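Local atomic coordinates of structural PPIase-like protein L605 (Mimivirus, PDB entry 2OSE), a protein that is a homotrimeric, cyclophilin-like virion protein that may act as a peptidyl-prolyl cis-trans isomerase and may bind cyclosporin A, as its family does. Residues N46-R57 and A103-P111; R74-H82 and N88-Y96. All coordinates share one frame; numbering follows the deposited sequence.

Interaction 1. Residues N46-R57 and A103-P111; sequences NFVQLTNGKTYR and AGTVYCDEP
A helix-to-turn junction in the cyclophilin fold joins N46 and L50, on helix 41-52, to V106 in the long connection between strands 89-92 and 128-135. N46 carries the one hydrogen bond across it: with CG anti to the backbone N (chi1 -177°), OD1 is extended to V106 N at 2.9 Å, the donor tilted 28° from the amide's carbonyl plane. V106 is also the apolar centre. Its CG1 meets L50 CD2 at 3.8 Å and touches Q49 CB on the helix, while T55, past the helix end, comes up at about a right angle and sets CG2 3.7 Å from the same V106 CG1. The other methyl, V106 CG2, covers the centre of the neighbouring Y107 ring; that ring meets N46 CB obliquely, and its hydroxyl bonds to A42 O.

At the exposed margin, D109 OD2 sits over one face of the R57 guanidinium, 3.3 Å from NE, the carboxylate and guanidinium planes 64° apart. No N-H of R57 aims at this oxygen, which also pairs with R74, while D109 OD1 accepts from T105 N and lies doubtfully close to Y96 OH. T105 OG1 donates to E110 O at 2.6 Å, tying the residue before V106 to the end of the type I' turn Y107-E110. A directed amide bond thus fixes the loop backbone on the helix, whereas the R57 salt bridge, beside a cation-pi contact with Y96, contributes charge attraction without N-H direction.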
ATOM      1  N   ASN A  46      12.822 -23.501  12.269  1.00 30.18           N
ATOM      2  CA  ASN A  46      13.010 -22.583  11.159  1.00 30.23           C
ATOM      3  C   ASN A  46      13.307 -21.173  11.683  1.00 29.00           C
ATOM      4  O   ASN A  46      14.216 -20.530  11.210  1.00 29.13           O
ATOM      5  CB  ASN A  46      11.760 -22.562  10.262  1.00 30.83           C
ATOM      6  CG  ASN A  46      11.924 -21.672   9.033  1.00 32.47           C
ATOM      7  OD1 ASN A  46      12.908 -21.791   8.283  1.00 34.78           O
ATOM      8  ND2 ASN A  46      10.941 -20.782   8.808  1.00 33.12           N
ATOM      9  N   PHE A  47      12.546 -20.717  12.674  1.00 28.33           N
ATOM     10  CA  PHE A  47      12.799 -19.401  13.273  1.00 27.71           C
ATOM     11  C   PHE A  47      14.220 -19.311  13.824  1.00 27.61           C
ATOM     12  O   PHE A  47      14.969 -18.399  13.467  1.00 27.44           O
ATOM     13  CB  PHE A  47      11.779 -19.071  14.366  1.00 26.74           C
ATOM     14  CG  PHE A  47      11.878 -17.640  14.863  1.00 27.03           C
ATOM     15  CD1 PHE A  47      11.134 -16.624  14.253  1.00 23.01           C
ATOM     16  CD2 PHE A  47      12.720 -17.309  15.939  1.00 27.85           C
ATOM     17  CE1 PHE A  47      11.233 -15.293  14.684  1.00 25.58           C
ATOM     18  CE2 PHE A  47      12.827 -15.973  16.385  1.00 28.78           C
ATOM     19  CZ  PHE A  47      12.075 -14.970  15.768  1.00 25.30           C
ATOM     20  N   VAL A  48      14.598 -20.258  14.685  1.00 27.51           N
ATOM     21  CA  VAL A  48      15.954 -20.250  15.251  1.00 28.98           C
ATOM     22  C   VAL A  48      17.073 -20.330  14.198  1.00 29.45           C
ATOM     23  O   VAL A  48      18.072 -19.612  14.302  1.00 28.78           O
ATOM     24  CB  VAL A  48      16.143 -21.345  16.368  1.00 29.22           C
ATOM     25  CG1 VAL A  48      17.549 -21.328  16.907  1.00 30.56           C
ATOM     26  CG2 VAL A  48      15.190 -21.145  17.511  1.00 29.46           C
ATOM     27  N   GLN A  49      16.932 -21.184  13.171  1.00 29.72           N
ATOM     28  CA  GLN A  49      18.029 -21.277  12.195  1.00 30.27           C
ATOM     29  C   GLN A  49      18.138 -20.060  11.313  1.00 30.21           C
ATOM     30  O   GLN A  49      19.208 -19.755  10.802  1.00 30.52           O
ATOM     31  CB  GLN A  49      17.942 -22.550  11.343  1.00 31.17           C
ATOM     32  CG  GLN A  49      17.939 -23.827  12.149  1.00 35.20           C
ATOM     33  CD  GLN A  49      19.093 -23.930  13.141  1.00 38.80           C
ATOM     34  OE1 GLN A  49      20.202 -23.444  12.895  1.00 39.74           O
ATOM     35  NE2 GLN A  49      18.837 -24.590  14.263  1.00 42.16           N
ATOM     36  N   LEU A  50      17.025 -19.355  11.125  1.00 30.35           N
ATOM     37  CA  LEU A  50      17.065 -18.104  10.351  1.00 30.73           C
ATOM     38  C   LEU A  50      17.697 -16.991  11.167  1.00 31.30           C
ATOM     39  O   LEU A  50      18.261 -16.044  10.640  1.00 30.80           O
ATOM     40  CB  LEU A  50      15.662 -17.702   9.938  1.00 30.35           C
ATOM     41  CG  LEU A  50      15.115 -18.512   8.746  1.00 31.93           C
ATOM     42  CD1 LEU A  50      13.724 -18.016   8.440  1.00 30.31           C
ATOM     43  CD2 LEU A  50      16.017 -18.317   7.539  1.00 30.57           C
ATOM     44  N   THR A  51      17.564 -17.112  12.474  1.00 32.49           N
ATOM     45  CA  THR A  51      18.183 -16.194  13.381  1.00 34.56           C
ATOM     46  C   THR A  51      19.697 -16.403  13.361  1.00 35.76           C
ATOM     47  O   THR A  51      20.463 -15.447  13.324  1.00 35.88           O
ATOM     48  CB  THR A  51      17.552 -16.448  14.739  1.00 35.95           C
ATOM     49  OG1 THR A  51      16.460 -15.543  14.906  1.00 33.67           O
ATOM     50  CG2 THR A  51      18.530 -16.347  15.809  1.00 35.99           C
ATOM     51  N   ASN A  52      20.127 -17.661  13.317  1.00 38.55           N
ATOM     52  CA  ASN A  52      21.548 -17.969  13.125  1.00 41.11           C
ATOM     53  C   ASN A  52      22.166 -17.572  11.787  1.00 42.10           C
ATOM     54  O   ASN A  52      23.360 -17.249  11.742  1.00 41.98           O
ATOM     55  CB  ASN A  52      21.860 -19.426  13.449  1.00 41.78           C
ATOM     56  CG  ASN A  52      22.688 -19.541  14.704  1.00 45.21           C
ATOM     57  OD1 ASN A  52      22.257 -19.120  15.778  1.00 47.57           O
ATOM     58  ND2 ASN A  52      23.915 -20.036  14.568  1.00 48.92           N
ATOM     59  N   GLY A  53      21.362 -17.583  10.723  1.00 43.03           N
ATOM     60  CA  GLY A  53      21.776 -17.039   9.426  1.00 46.31           C
ATOM     61  C   GLY A  53      22.863 -17.767   8.639  1.00 48.64           C
ATOM     62  O   GLY A  53      23.477 -17.163   7.748  1.00 48.72           O
ATOM     63  N   LYS A  54      23.088 -19.051   8.949  1.00 51.00           N
ATOM     64  CA  LYS A  54      24.197 -19.855   8.363  1.00 53.82           C
ATOM     65  C   LYS A  54      23.735 -20.736   7.199  1.00 55.18           C
ATOM     66  O   LYS A  54      24.535 -21.180   6.362  1.00 55.62           O
ATOM     67  CB  LYS A  54      24.877 -20.737   9.435  1.00 54.17           C
ATOM     68  CG  LYS A  54      25.193 -20.024  10.767  1.00 55.68           C
ATOM     69  CD  LYS A  54      26.535 -19.308  10.774  1.00 57.96           C
ATOM     70  CE  LYS A  54      27.513 -20.043  11.673  1.00 60.25           C
ATOM     71  NZ  LYS A  54      28.445 -19.109  12.393  1.00 61.79           N
ATOM     72  N   THR A  55      22.434 -20.997   7.176  1.00 56.67           N
ATOM     73  CA  THR A  55      21.762 -21.687   6.091  1.00 58.18           C
ATOM     74  C   THR A  55      21.896 -20.875   4.782  1.00 59.40           C
ATOM     75  O   THR A  55      21.965 -19.646   4.819  1.00 59.07           O
ATOM     76  CB  THR A  55      20.315 -21.990   6.544  1.00 57.87           C
ATOM     77  OG1 THR A  55      20.284 -23.278   7.169  1.00 58.37           O
ATOM     78  CG2 THR A  55      19.334 -21.948   5.434  1.00 57.25           C
ATOM     79  N   TYR A  56      21.958 -21.569   3.639  1.00 61.46           N
ATOM     80  CA  TYR A  56      22.440 -20.972   2.378  1.00 63.29           C
ATOM     81  C   TYR A  56      21.516 -21.221   1.169  1.00 63.94           C
ATOM     82  O   TYR A  56      20.814 -22.236   1.104  1.00 63.66           O
ATOM     83  CB  TYR A  56      23.884 -21.466   2.089  1.00 64.24           C
ATOM     84  CG  TYR A  56      23.967 -22.779   1.314  1.00 66.32           C
ATOM     85  CD1 TYR A  56      24.714 -22.879   0.131  1.00 67.90           C
ATOM     86  CD2 TYR A  56      23.264 -23.919   1.744  1.00 67.71           C
ATOM     87  CE1 TYR A  56      24.763 -24.091  -0.592  1.00 68.32           C
ATOM     88  CE2 TYR A  56      23.303 -25.124   1.034  1.00 67.43           C
ATOM     89  CZ  TYR A  56      24.048 -25.202  -0.128  1.00 67.33           C
ATOM     90  OH  TYR A  56      24.068 -26.397  -0.809  1.00 66.68           O
ATOM     91  N   ARG A  57      21.516 -20.274   0.229  1.00 65.11           N
ATOM     92  CA  ARG A  57      20.905 -20.447  -1.107  1.00 66.16           C
ATOM     93  C   ARG A  57      21.890 -20.061  -2.225  1.00 66.33           C
ATOM     94  O   ARG A  57      22.625 -19.064  -2.123  1.00 66.44           O
ATOM     95  CB  ARG A  57      19.608 -19.640  -1.254  1.00 66.47           C
ATOM     96  CG  ARG A  57      18.340 -20.418  -0.954  1.00 67.74           C
ATOM     97  CD  ARG A  57      17.113 -19.573  -1.237  1.00 70.85           C
ATOM     98  NE  ARG A  57      16.462 -19.893  -2.511  1.00 73.83           N
ATOM     99  CZ  ARG A  57      15.503 -19.162  -3.087  1.00 75.25           C
ATOM    100  NH1 ARG A  57      15.064 -18.038  -2.530  1.00 75.02           N
ATOM    101  NH2 ARG A  57      14.985 -19.548  -4.250  1.00 77.16           N
ATOM    102  N   ALA A 103       9.152 -14.480   1.584  1.00 42.53           N
ATOM    103  CA  ALA A 103       9.509 -15.324   2.714  1.00 42.57           C
ATOM    104  C   ALA A 103      10.036 -16.681   2.245  1.00 42.89           C
ATOM    105  O   ALA A 103       9.864 -17.067   1.069  1.00 42.45           O
ATOM    106  CB  ALA A 103       8.304 -15.505   3.636  1.00 41.74           C
ATOM    107  N   GLY A 104      10.648 -17.416   3.177  1.00 42.46           N
ATOM    108  CA  GLY A 104      11.195 -18.730   2.866  1.00 42.35           C
ATOM    109  C   GLY A 104      11.313 -19.597   4.091  1.00 42.21           C
ATOM    110  O   GLY A 104      10.740 -19.286   5.139  1.00 42.13           O
ATOM    111  N   THR A 105      12.034 -20.704   3.942  1.00 41.89           N
ATOM    112  CA  THR A 105      12.271 -21.657   5.005  1.00 41.24           C
ATOM    113  C   THR A 105      13.652 -22.286   4.817  1.00 41.88           C
ATOM    114  O   THR A 105      14.207 -22.265   3.709  1.00 42.21           O
ATOM    115  CB  THR A 105      11.174 -22.762   5.113  1.00 41.23           C
ATOM    116  OG1 THR A 105      11.401 -23.809   4.151  1.00 41.23           O
ATOM    117  CG2 THR A 105       9.747 -22.195   4.966  1.00 40.02           C
ATOM    118  N   VAL A 106      14.203 -22.832   5.900  1.00 41.77           N
ATOM    119  CA  VAL A 106      15.522 -23.492   5.875  1.00 42.24           C
ATOM    120  C   VAL A 106      15.428 -24.928   5.308  1.00 43.02           C
ATOM    121  O   VAL A 106      16.441 -25.598   5.100  1.00 42.83           O
ATOM    122  CB  VAL A 106      16.197 -23.525   7.286  1.00 42.22           C
ATOM    123  CG1 VAL A 106      16.459 -22.107   7.808  1.00 41.81           C
ATOM    124  CG2 VAL A 106      15.350 -24.340   8.310  1.00 41.55           C
ATOM    125  N   TYR A 107      14.205 -25.390   5.071  1.00 43.30           N
ATOM    126  CA  TYR A 107      13.984 -26.745   4.580  1.00 44.06           C
ATOM    127  C   TYR A 107      13.924 -26.809   3.047  1.00 45.00           C
ATOM    128  O   TYR A 107      12.929 -27.267   2.490  1.00 44.63           O
ATOM    129  CB  TYR A 107      12.687 -27.275   5.184  1.00 43.26           C
ATOM    130  CG  TYR A 107      12.602 -27.083   6.689  1.00 42.47           C
ATOM    131  CD1 TYR A 107      13.463 -27.773   7.551  1.00 41.49           C
ATOM    132  CD2 TYR A 107      11.652 -26.221   7.252  1.00 40.85           C
ATOM    133  CE1 TYR A 107      13.379 -27.612   8.942  1.00 40.84           C
ATOM    134  CE2 TYR A 107      11.547 -26.064   8.647  1.00 39.88           C
ATOM    135  CZ  TYR A 107      12.425 -26.758   9.478  1.00 41.71           C
ATOM    136  OH  TYR A 107      12.357 -26.591  10.836  1.00 43.15           O
ATOM    137  N   CYS A 108      14.984 -26.351   2.375  1.00 46.32           N
ATOM    138  CA  CYS A 108      14.969 -26.127   0.910  1.00 48.18           C
ATOM    139  C   CYS A 108      13.758 -25.291   0.463  1.00 48.52           C
ATOM    140  O   CYS A 108      13.183 -25.510  -0.626  1.00 48.48           O
ATOM    141  CB  CYS A 108      15.005 -27.452   0.138  1.00 48.29           C
ATOM    142  SG  CYS A 108      16.355 -28.528   0.639  1.00 53.53           S
ATOM    143  N   ASP A 109      13.367 -24.341   1.320  1.00 48.50           N
ATOM    144  CA  ASP A 109      12.221 -23.467   1.078  1.00 48.12           C
ATOM    145  C   ASP A 109      10.900 -24.201   0.938  1.00 48.01           C
ATOM    146  O   ASP A 109       9.924 -23.649   0.407  1.00 47.66           O
ATOM    147  CB  ASP A 109      12.480 -22.552  -0.119  1.00 49.09           C
ATOM    148  CG  ASP A 109      13.503 -21.489   0.187  1.00 49.26           C
ATOM    149  OD1 ASP A 109      13.188 -20.568   0.986  1.00 49.06           O
ATOM    150  OD2 ASP A 109      14.631 -21.594  -0.346  1.00 51.08           O
ATOM    151  N   GLU A 110      10.863 -25.437   1.434  1.00 47.46           N
ATOM    152  CA  GLU A 110       9.610 -26.172   1.549  1.00 47.84           C
ATOM    153  C   GLU A 110       8.701 -25.480   2.560  1.00 46.47           C
ATOM    154  O   GLU A 110       9.176 -25.011   3.608  1.00 46.21           O
ATOM    155  CB  GLU A 110       9.839 -27.608   2.033  1.00 47.47           C
ATOM    156  CG  GLU A 110      10.532 -28.553   1.070  1.00 50.07           C
ATOM    157  CD  GLU A 110      10.683 -29.952   1.679  1.00 50.93           C
ATOM    158  OE1 GLU A 110      11.836 -30.339   1.965  1.00 56.15           O
ATOM    159  OE2 GLU A 110       9.654 -30.653   1.900  1.00 54.69           O
ATOM    160  N   PRO A 111       7.389 -25.426   2.256  1.00 45.00           N
ATOM    161  CA  PRO A 111       6.385 -25.011   3.221  1.00 43.53           C
ATOM    162  C   PRO A 111       6.491 -25.828   4.503  1.00 42.23           C
ATOM    163  O   PRO A 111       6.840 -27.023   4.450  1.00 42.39           O
ATOM    164  CB  PRO A 111       5.061 -25.365   2.532  1.00 44.05           C
ATOM    165  CG  PRO A 111       5.349 -25.401   1.078  1.00 44.91           C
ATOM    166  CD  PRO A 111       6.812 -25.746   0.931  1.00 45.51           C
TER

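Interaction 2. Residues R74-H82 and N88-Y96; sequences RTYEGCKFH and NYIVSGDIY
S92 OG donates to K80 O at 2.7 Å from well above the carbonyl plane, 59° out of it and not on a lone pair. The same short side chain works a second time: its CB lies over a face of the F81 ring, 4.0 Å from the centroid and 29° off the normal, a CH-pi contact. I90 reaches that ring too, its CD1 standing 3.6 Å from F81 CE1.

Around V91 O the geometry is different. H82 N approaches it at 2.9 Å, nearly along the C=O axis, and F81 CA adds a CA-H...O contact at 3.2 Å. The H82 side chain then folds back, its CG lodged between the backbone N and the carbonyl carbon (chi1 61°), so that the imidazole lies with one face above this oxygen and CE1 meets V91 CG1 at 3.6 Å. H82 NE2 is buried here without a hydrogen-bonding partner in the model; D94, nearby, turns to S101 and to K194 of a neighbouring subunit.

Farther along, the segments are joined by apolar contacts. Y76 presents its ring edge to G93 CA, its hydroxyl held by S145 O, and I95 CG2 packs against both Y76 and C79 SG. At the far end R74 NE donates to Y96 OH at 3.0 Å, the hydroxyl lying in the guanidinium plane and also against D109; R74 NH1 bonds to residue N2, and NH2 forms a salt bridge with D109.

The Phe-His and Gly-Asp sequences at F81-H82 and G93-D94 match the cyclophilin signature region. Here a few polar bonds, set among aromatic and aliphatic groups, tie the loop to strand 89-92 and the chain beyond it: the single backbone bond joins loop to strand, and the serine adds a second bond from above a carbonyl plane.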
ATOM      1  N   ARG A  74      20.468 -17.397   4.247  1.00 43.89           N
ATOM      2  CA  ARG A  74      19.118 -17.148   4.765  1.00 41.50           C
ATOM      3  C   ARG A  74      19.200 -16.581   6.195  1.00 39.78           C
ATOM      4  O   ARG A  74      19.553 -17.311   7.121  1.00 38.66           O
ATOM      5  CB  ARG A  74      18.311 -18.448   4.805  1.00 41.65           C
ATOM      6  CG  ARG A  74      17.976 -19.111   3.465  1.00 42.13           C
ATOM      7  CD  ARG A  74      16.916 -20.189   3.681  1.00 41.36           C
ATOM      8  NE  ARG A  74      16.684 -21.035   2.502  1.00 42.27           N
ATOM      9  CZ  ARG A  74      17.237 -22.235   2.305  1.00 42.99           C
ATOM     10  NH1 ARG A  74      18.072 -22.749   3.207  1.00 42.80           N
ATOM     11  NH2 ARG A  74      16.971 -22.927   1.190  1.00 42.76           N
ATOM     12  N   THR A  75      18.905 -15.285   6.349  1.00 37.66           N
ATOM     13  CA  THR A  75      18.891 -14.617   7.661  1.00 35.94           C
ATOM     14  C   THR A  75      17.716 -13.642   7.813  1.00 34.17           C
ATOM     15  O   THR A  75      17.168 -13.149   6.828  1.00 33.35           O
ATOM     16  CB  THR A  75      20.242 -13.904   7.962  1.00 35.87           C
ATOM     17  OG1 THR A  75      20.169 -13.242   9.221  1.00 37.02           O
ATOM     18  CG2 THR A  75      20.580 -12.870   6.897  1.00 37.91           C
ATOM     19  N   TYR A  76      17.325 -13.381   9.060  1.00 31.94           N
ATOM     20  CA  TYR A  76      16.344 -12.360   9.356  1.00 29.83           C
ATOM     21  C   TYR A  76      17.009 -10.993   9.314  1.00 29.78           C
ATOM     22  O   TYR A  76      16.335 -10.004   9.224  1.00 29.37           O
ATOM     23  CB  TYR A  76      15.732 -12.602  10.748  1.00 28.93           C
ATOM     24  CG  TYR A  76      14.593 -13.580  10.778  1.00 27.70           C
ATOM     25  CD1 TYR A  76      13.512 -13.453   9.880  1.00 26.32           C
ATOM     26  CD2 TYR A  76      14.558 -14.616  11.712  1.00 25.44           C
ATOM     27  CE1 TYR A  76      12.445 -14.341   9.919  1.00 25.07           C
ATOM     28  CE2 TYR A  76      13.506 -15.510  11.753  1.00 23.98           C
ATOM     29  CZ  TYR A  76      12.437 -15.363  10.850  1.00 25.95           C
ATOM     30  OH  TYR A  76      11.354 -16.224  10.889  1.00 26.56           O
ATOM     31  N   GLU A  77      18.341 -10.951   9.387  1.00 31.46           N
ATOM     32  CA  GLU A  77      19.101  -9.707   9.388  1.00 31.89           C
ATOM     33  C   GLU A  77      18.797  -8.940   8.099  1.00 32.53           C
ATOM     34  O   GLU A  77      18.949  -9.469   7.007  1.00 31.96           O
ATOM     35  CB  GLU A  77      20.604  -9.947   9.572  1.00 32.60           C
ATOM     36  CG  GLU A  77      21.423  -8.615   9.493  1.00 34.04           C
ATOM     37  CD  GLU A  77      22.902  -8.731   9.876  1.00 34.85           C
ATOM     38  OE1 GLU A  77      23.428  -9.844  10.080  1.00 35.72           O
ATOM     39  OE2 GLU A  77      23.541  -7.663  10.002  1.00 40.36           O
ATOM     40  N   GLY A  78      18.283  -7.720   8.253  1.00 32.50           N
ATOM     41  CA  GLY A  78      17.962  -6.867   7.120  1.00 33.81           C
ATOM     42  C   GLY A  78      16.493  -6.852   6.768  1.00 33.84           C
ATOM     43  O   GLY A  78      16.031  -5.942   6.078  1.00 34.86           O
ATOM     44  N   CYS A  79      15.744  -7.852   7.237  1.00 33.53           N
ATOM     45  CA  CYS A  79      14.286  -7.883   7.039  1.00 33.35           C
ATOM     46  C   CYS A  79      13.595  -6.649   7.583  1.00 33.09           C
ATOM     47  O   CYS A  79      13.914  -6.178   8.693  1.00 32.10           O
ATOM     48  CB  CYS A  79      13.674  -9.097   7.720  1.00 33.41           C
ATOM     49  SG  CYS A  79      14.015 -10.598   6.877  1.00 36.30           S
ATOM     50  N   LYS A  80      12.636  -6.139   6.813  1.00 33.29           N
ATOM     51  CA  LYS A  80      11.808  -5.015   7.249  1.00 34.22           C
ATOM     52  C   LYS A  80      10.595  -5.524   8.016  1.00 33.28           C
ATOM     53  O   LYS A  80      10.135  -6.650   7.799  1.00 32.42           O
ATOM     54  CB  LYS A  80      11.334  -4.176   6.053  1.00 35.06           C
ATOM     55  CG  LYS A  80      12.478  -3.681   5.143  1.00 37.39           C
ATOM     56  CD  LYS A  80      11.961  -2.725   4.054  1.00 38.20           C
ATOM     57  CE  LYS A  80      13.133  -2.229   3.167  1.00 40.33           C
ATOM     58  NZ  LYS A  80      12.570  -1.523   1.952  1.00 46.10           N
ATOM     59  N   PHE A  81      10.082  -4.695   8.920  1.00 32.67           N
ATOM     60  CA  PHE A  81       8.798  -4.968   9.534  1.00 33.46           C
ATOM     61  C   PHE A  81       7.770  -4.423   8.567  1.00 35.23           C
ATOM     62  O   PHE A  81       7.652  -3.206   8.413  1.00 35.94           O
ATOM     63  CB  PHE A  81       8.710  -4.368  10.947  1.00 31.89           C
ATOM     64  CG  PHE A  81       9.526  -5.142  11.949  1.00 28.89           C
ATOM     65  CD1 PHE A  81       8.979  -6.266  12.593  1.00 27.62           C
ATOM     66  CD2 PHE A  81      10.848  -4.819  12.175  1.00 28.54           C
ATOM     67  CE1 PHE A  81       9.757  -7.032  13.482  1.00 26.86           C
ATOM     68  CE2 PHE A  81      11.632  -5.561  13.073  1.00 31.09           C
ATOM     69  CZ  PHE A  81      11.077  -6.667  13.727  1.00 27.31           C
ATOM     70  N   HIS A  82       7.062  -5.335   7.903  1.00 36.75           N
ATOM     71  CA  HIS A  82       6.266  -5.001   6.697  1.00 37.97           C
ATOM     72  C   HIS A  82       4.793  -4.708   6.947  1.00 38.98           C
ATOM     73  O   HIS A  82       4.123  -4.071   6.109  1.00 40.96           O
ATOM     74  CB  HIS A  82       6.463  -6.048   5.578  1.00 37.43           C
ATOM     75  CG  HIS A  82       6.051  -7.453   5.934  1.00 36.17           C
ATOM     76  ND1 HIS A  82       4.743  -7.814   6.180  1.00 35.59           N
ATOM     77  CD2 HIS A  82       6.768  -8.601   5.998  1.00 34.60           C
ATOM     78  CE1 HIS A  82       4.673  -9.112   6.399  1.00 34.57           C
ATOM     79  NE2 HIS A  82       5.890  -9.615   6.300  1.00 35.90           N
ATOM     80  N   ASN A  88      -1.259  -3.125  18.575  1.00 26.59           N
ATOM     81  CA  ASN A  88      -1.548  -4.499  18.185  1.00 27.20           C
ATOM     82  C   ASN A  88      -0.312  -5.340  17.960  1.00 26.52           C
ATOM     83  O   ASN A  88       0.038  -6.151  18.831  1.00 26.39           O
ATOM     84  CB  ASN A  88      -2.503  -4.585  16.979  1.00 26.50           C
ATOM     85  CG  ASN A  88      -3.885  -4.172  17.331  1.00 27.71           C
ATOM     86  OD1 ASN A  88      -4.769  -5.015  17.615  1.00 30.00           O
ATOM     87  ND2 ASN A  88      -4.107  -2.854  17.358  1.00 28.79           N
ATOM     88  N   TYR A  89       0.361  -5.140  16.827  1.00 25.66           N
ATOM     89  CA  TYR A  89       1.463  -6.046  16.415  1.00 25.61           C
ATOM     90  C   TYR A  89       2.419  -5.444  15.425  1.00 24.89           C
ATOM     91  O   TYR A  89       2.124  -4.411  14.794  1.00 25.07           O
ATOM     92  CB  TYR A  89       0.924  -7.375  15.827  1.00 25.57           C
ATOM     93  CG  TYR A  89      -0.137  -7.198  14.728  1.00 26.50           C
ATOM     94  CD1 TYR A  89       0.224  -6.765  13.450  1.00 26.73           C
ATOM     95  CD2 TYR A  89      -1.484  -7.496  14.977  1.00 24.70           C
ATOM     96  CE1 TYR A  89      -0.757  -6.599  12.429  1.00 29.20           C
ATOM     97  CE2 TYR A  89      -2.478  -7.324  13.958  1.00 28.18           C
ATOM     98  CZ  TYR A  89      -2.087  -6.869  12.712  1.00 26.84           C
ATOM     99  OH  TYR A  89      -3.034  -6.690  11.724  1.00 31.81           O
ATOM    100  N   ILE A  90       3.563  -6.109  15.262  1.00 24.22           N
ATOM    101  CA  ILE A  90       4.456  -5.844  14.140  1.00 23.76           C
ATOM    102  C   ILE A  90       4.730  -7.209  13.481  1.00 24.33           C
ATOM    103  O   ILE A  90       4.663  -8.229  14.160  1.00 24.21           O
ATOM    104  CB  ILE A  90       5.781  -5.187  14.588  1.00 23.97           C
ATOM    105  CG1 ILE A  90       6.505  -6.058  15.629  1.00 23.90           C
ATOM    106  CG2 ILE A  90       5.542  -3.746  15.112  1.00 21.96           C
ATOM    107  CD1 ILE A  90       7.837  -5.471  16.042  1.00 25.32           C
ATOM    108  N   VAL A  91       5.059  -7.213  12.195  1.00 23.61           N
ATOM    109  CA  VAL A  91       5.223  -8.464  11.423  1.00 24.06           C
ATOM    110  C   VAL A  91       6.437  -8.338  10.536  1.00 24.96           C
ATOM    111  O   VAL A  91       6.689  -7.273   9.971  1.00 26.06           O
ATOM    112  CB  VAL A  91       3.939  -8.810  10.592  1.00 24.13           C
ATOM    113  CG1 VAL A  91       4.142 -10.077   9.791  1.00 23.89           C
ATOM    114  CG2 VAL A  91       2.767  -8.990  11.517  1.00 22.44           C
ATOM    115  N   SER A  92       7.233  -9.406  10.443  1.00 25.19           N
ATOM    116  CA  SER A  92       8.404  -9.414   9.586  1.00 25.94           C
ATOM    117  C   SER A  92       8.632 -10.813   8.999  1.00 27.36           C
ATOM    118  O   SER A  92       7.809 -11.685   9.194  1.00 26.66           O
ATOM    119  CB  SER A  92       9.643  -8.928  10.361  1.00 25.79           C
ATOM    120  OG  SER A  92      10.715  -8.652   9.474  1.00 26.57           O
ATOM    121  N   GLY A  93       9.724 -11.003   8.255  1.00 28.67           N
ATOM    122  CA  GLY A  93      10.094 -12.342   7.796  1.00 32.18           C
ATOM    123  C   GLY A  93      10.336 -12.564   6.314  1.00 33.92           C
ATOM    124  O   GLY A  93      10.570 -13.703   5.904  1.00 35.13           O
ATOM    125  N   ASP A  94      10.270 -11.494   5.516  1.00 35.71           N
ATOM    126  CA  ASP A  94      10.597 -11.556   4.078  1.00 38.08           C
ATOM    127  C   ASP A  94      12.096 -11.618   3.873  1.00 38.18           C
ATOM    128  O   ASP A  94      12.734 -10.606   3.519  1.00 38.26           O
ATOM    129  CB  ASP A  94      10.058 -10.330   3.351  1.00 38.53           C
ATOM    130  CG  ASP A  94       8.664 -10.527   2.826  1.00 41.27           C
ATOM    131  OD1 ASP A  94       7.990 -11.525   3.193  1.00 41.13           O
ATOM    132  OD2 ASP A  94       8.253  -9.670   2.019  1.00 45.45           O
ATOM    133  N   ILE A  95      12.642 -12.814   4.075  1.00 38.21           N
ATOM    134  CA  ILE A  95      14.082 -13.031   4.097  1.00 38.76           C
ATOM    135  C   ILE A  95      14.769 -12.867   2.724  1.00 39.53           C
ATOM    136  O   ILE A  95      15.999 -12.752   2.648  1.00 39.58           O
ATOM    137  CB  ILE A  95      14.423 -14.420   4.754  1.00 39.49           C
ATOM    138  CG1 ILE A  95      13.705 -15.552   4.021  1.00 37.84           C
ATOM    139  CG2 ILE A  95      14.075 -14.409   6.259  1.00 36.93           C
ATOM    140  CD1 ILE A  95      14.300 -16.945   4.276  1.00 38.08           C
ATOM    141  N   TYR A  96      13.984 -12.842   1.646  1.00 40.37           N
ATOM    142  CA  TYR A  96      14.558 -12.617   0.306  1.00 41.20           C
ATOM    143  C   TYR A  96      14.244 -11.237  -0.265  1.00 41.66           C
ATOM    144  O   TYR A  96      13.072 -10.856  -0.342  1.00 42.55           O
ATOM    145  CB  TYR A  96      14.096 -13.695  -0.666  1.00 41.30           C
ATOM    146  CG  TYR A  96      14.302 -15.102  -0.176  1.00 40.86           C
ATOM    147  CD1 TYR A  96      15.573 -15.568   0.151  1.00 41.48           C
ATOM    148  CD2 TYR A  96      13.224 -15.974  -0.036  1.00 40.56           C
ATOM    149  CE1 TYR A  96      15.766 -16.875   0.607  1.00 39.80           C
ATOM    150  CE2 TYR A  96      13.414 -17.278   0.412  1.00 41.51           C
ATOM    151  CZ  TYR A  96      14.691 -17.711   0.725  1.00 40.38           C
ATOM    152  OH  TYR A  96      14.895 -19.002   1.164  1.00 43.25           O
TER

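Overall arrangement
The two contacts are nested: residues 74-82 and 88-96 lie within the chain closed by interaction 1. Interaction 2 has its centre about 8 Å from the centre of the chain, against about 13 Å for interaction 1, yet is only partly buried and reaches a neighbouring subunit; interaction 1 is mostly buried and touches no other chain. L50 of helix 41-52 links them, packing on V106 within interaction 1 and against Y76 and I95 of interaction 2. Interaction 1 centres on one valine and one amide bond, interaction 2 on rings and backbone carbonyls. They merge where T55 and R74 share backbone bonding and R57, R74, Y96 and D109 gather; the very short D109-Y96 distance leaves that detail doubtful.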